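Local coordinates for protein projannalysin (Methanocaldococcus jannaschii, PDB 4JIX) that is the zymogen of jannalysin, a zinc-dependent metallopeptidase of the minigluzincin type, and probably cleaves peptide bonds once activated, at residues 54-59 with 63-68. The protein carries 1 engineered substitution. Sequence-based numbering, arbitrary orientation.
Sequences KYVVEN and ELLHYI
Val-57 and Leu-65 bring the two backbones nearest, their CA atoms 7.0 Å apart. There the short helix 54-59 and the first turns of helix 62-78 run obliquely in opposing senses, 134° between their N-to-C directions, with axes 10.0 Å apart. Leu-65 does most of the bridging. With its CG anti to its own carbonyl carbon (chi1 -66°), the isobutyl fork reaches across to the backbone of the short helix. Leu-65 CD2 sits 3.7 Å from Val-56 O, while Leu-65 CD1 lies 3.9 Å from Val-57 O. Leu-65 CD2 also meets CG1 of Val-56 at 4.0 Å, the two side chains passing in opposite directions. One turn further on, Ile-68 puts its CD1 4.2 Å from that same Val-56 CG1, so a single valine methyl serves both residues of the longer helix. Around these methyls, Ile-40 touches both Val-56 and Ile-68, and Ile-12 and Ile-15 of helix 12-22 pack on Val-57 and Leu-65. Away from the interface, the end of the short helix is tied back by Asn-59, whose ND2 donates a nearly straight bond of 2.8 Å to a lone pair of Tyr-55 O and sits above one face of the Tyr-55 ring, toward its CD2-CE2 rim. No hydrogen bond or salt bridge joins the two segments; methyl groups meet methyls and backbone, which is consistent with apolar packing, rather than directional bonds, holding the short helix 54-59 against helix 62-78, the helix that carries His-71 and His-75 of the HExxH motif, which bind zinc together with His-83.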
# COMPACT_ATOMS: atom_id res chain seq x y z
N LYS A 54 -8.23 -8.68 6.95
CA LYS A 54 -7.88 -10.04 7.35
C LYS A 54 -6.63 -10.61 6.65
O LYS A 54 -5.77 -11.15 7.34
CB LYS A 54 -9.08 -10.99 7.15
CG LYS A 54 -8.90 -12.35 7.81
CD LYS A 54 -10.20 -13.13 7.89
CE LYS A 54 -10.02 -14.48 8.54
NZ LYS A 54 -9.42 -15.47 7.61
N TYR A 55 -6.52 -10.50 5.32
CA TYR A 55 -5.35 -11.02 4.61
C TYR A 55 -4.05 -10.29 5.05
O TYR A 55 -3.02 -10.94 5.22
CB TYR A 55 -5.52 -10.93 3.08
CG TYR A 55 -4.29 -11.38 2.32
CD1 TYR A 55 -3.35 -10.46 1.87
CD2 TYR A 55 -4.05 -12.73 2.07
CE1 TYR A 55 -2.19 -10.86 1.21
CE2 TYR A 55 -2.90 -13.15 1.40
CZ TYR A 55 -1.98 -12.21 0.96
OH TYR A 55 -0.86 -12.62 0.28
N VAL A 56 -4.13 -8.96 5.23
CA VAL A 56 -3.01 -8.11 5.66
C VAL A 56 -2.56 -8.54 7.07
O VAL A 56 -1.37 -8.74 7.29
CB VAL A 56 -3.43 -6.61 5.59
CG1 VAL A 56 -2.45 -5.70 6.32
CG2 VAL A 56 -3.59 -6.17 4.13
N VAL A 57 -3.51 -8.71 8.01
CA VAL A 57 -3.20 -9.12 9.39
C VAL A 57 -2.48 -10.50 9.41
O VAL A 57 -1.58 -10.72 10.22
CB VAL A 57 -4.49 -9.12 10.24
CG1 VAL A 57 -4.32 -9.89 11.57
CG2 VAL A 57 -4.94 -7.69 10.50
N GLU A 58 -2.86 -11.39 8.49
CA GLU A 58 -2.31 -12.74 8.44
C GLU A 58 -1.00 -12.85 7.63
O GLU A 58 -0.28 -13.83 7.81
CB GLU A 58 -3.35 -13.70 7.86
CG GLU A 58 -4.44 -14.04 8.87
CD GLU A 58 -5.69 -14.75 8.37
OE1 GLU A 58 -5.81 -14.97 7.15
OE2 GLU A 58 -6.56 -15.05 9.22
N ASN A 59 -0.68 -11.87 6.78
CA ASN A 59 0.50 -12.00 5.92
C ASN A 59 1.55 -10.88 6.03
O ASN A 59 2.68 -11.10 5.58
CB ASN A 59 0.04 -12.12 4.46
CG ASN A 59 -0.73 -13.40 4.21
OD1 ASN A 59 -0.18 -14.42 3.78
ND2 ASN A 59 -2.02 -13.41 4.53
N GLU A 63 6.44 -4.98 11.60
CA GLU A 63 6.80 -3.59 11.32
C GLU A 63 5.69 -2.88 10.49
O GLU A 63 5.33 -1.75 10.82
CB GLU A 63 8.13 -3.53 10.57
CG GLU A 63 8.44 -2.13 10.05
CD GLU A 63 9.65 -2.01 9.14
OE1 GLU A 63 10.59 -1.27 9.52
OE2 GLU A 63 9.67 -2.66 8.07
N LEU A 64 5.14 -3.56 9.45
CA LEU A 64 4.09 -2.94 8.62
C LEU A 64 2.79 -2.85 9.38
O LEU A 64 2.13 -1.82 9.30
CB LEU A 64 3.87 -3.68 7.28
CG LEU A 64 5.11 -4.00 6.42
CD1 LEU A 64 4.69 -4.51 5.05
CD2 LEU A 64 6.05 -2.78 6.26
N LEU A 65 2.43 -3.89 10.14
CA LEU A 65 1.19 -3.88 10.93
C LEU A 65 1.21 -2.79 12.00
O LEU A 65 0.21 -2.12 12.20
CB LEU A 65 0.94 -5.26 11.59
CG LEU A 65 0.66 -6.42 10.63
CD1 LEU A 65 0.59 -7.74 11.38
CD2 LEU A 65 -0.63 -6.19 9.81
N HIS A 66 2.37 -2.62 12.69
CA HIS A 66 2.56 -1.60 13.72
C HIS A 66 2.34 -0.19 13.13
O HIS A 66 1.66 0.62 13.74
CB HIS A 66 3.98 -1.72 14.33
CG HIS A 66 4.33 -0.59 15.25
ND1 HIS A 66 4.94 0.56 14.79
CD2 HIS A 66 4.12 -0.47 16.59
CE1 HIS A 66 5.10 1.34 15.85
NE2 HIS A 66 4.62 0.76 16.95
N TYR A 67 2.95 0.08 11.97
CA TYR A 67 2.86 1.38 11.29
C TYR A 67 1.41 1.72 10.91
O TYR A 67 0.99 2.88 11.07
CB TYR A 67 3.75 1.41 10.03
CG TYR A 67 3.82 2.79 9.39
CD1 TYR A 67 4.77 3.72 9.81
CD2 TYR A 67 2.91 3.17 8.41
CE1 TYR A 67 4.81 5.00 9.26
CE2 TYR A 67 2.95 4.45 7.85
CZ TYR A 67 3.91 5.36 8.27
OH TYR A 67 3.95 6.62 7.74
N ILE A 68 0.69 0.73 10.36
CA ILE A 68 -0.70 0.85 9.89
C ILE A 68 -1.62 1.18 11.09
O ILE A 68 -2.42 2.10 11.01
CB ILE A 68 -1.12 -0.46 9.16
CG1 ILE A 68 -0.46 -0.58 7.76
CG2 ILE A 68 -2.65 -0.60 9.05
CD1 ILE A 68 -0.47 -2.08 7.19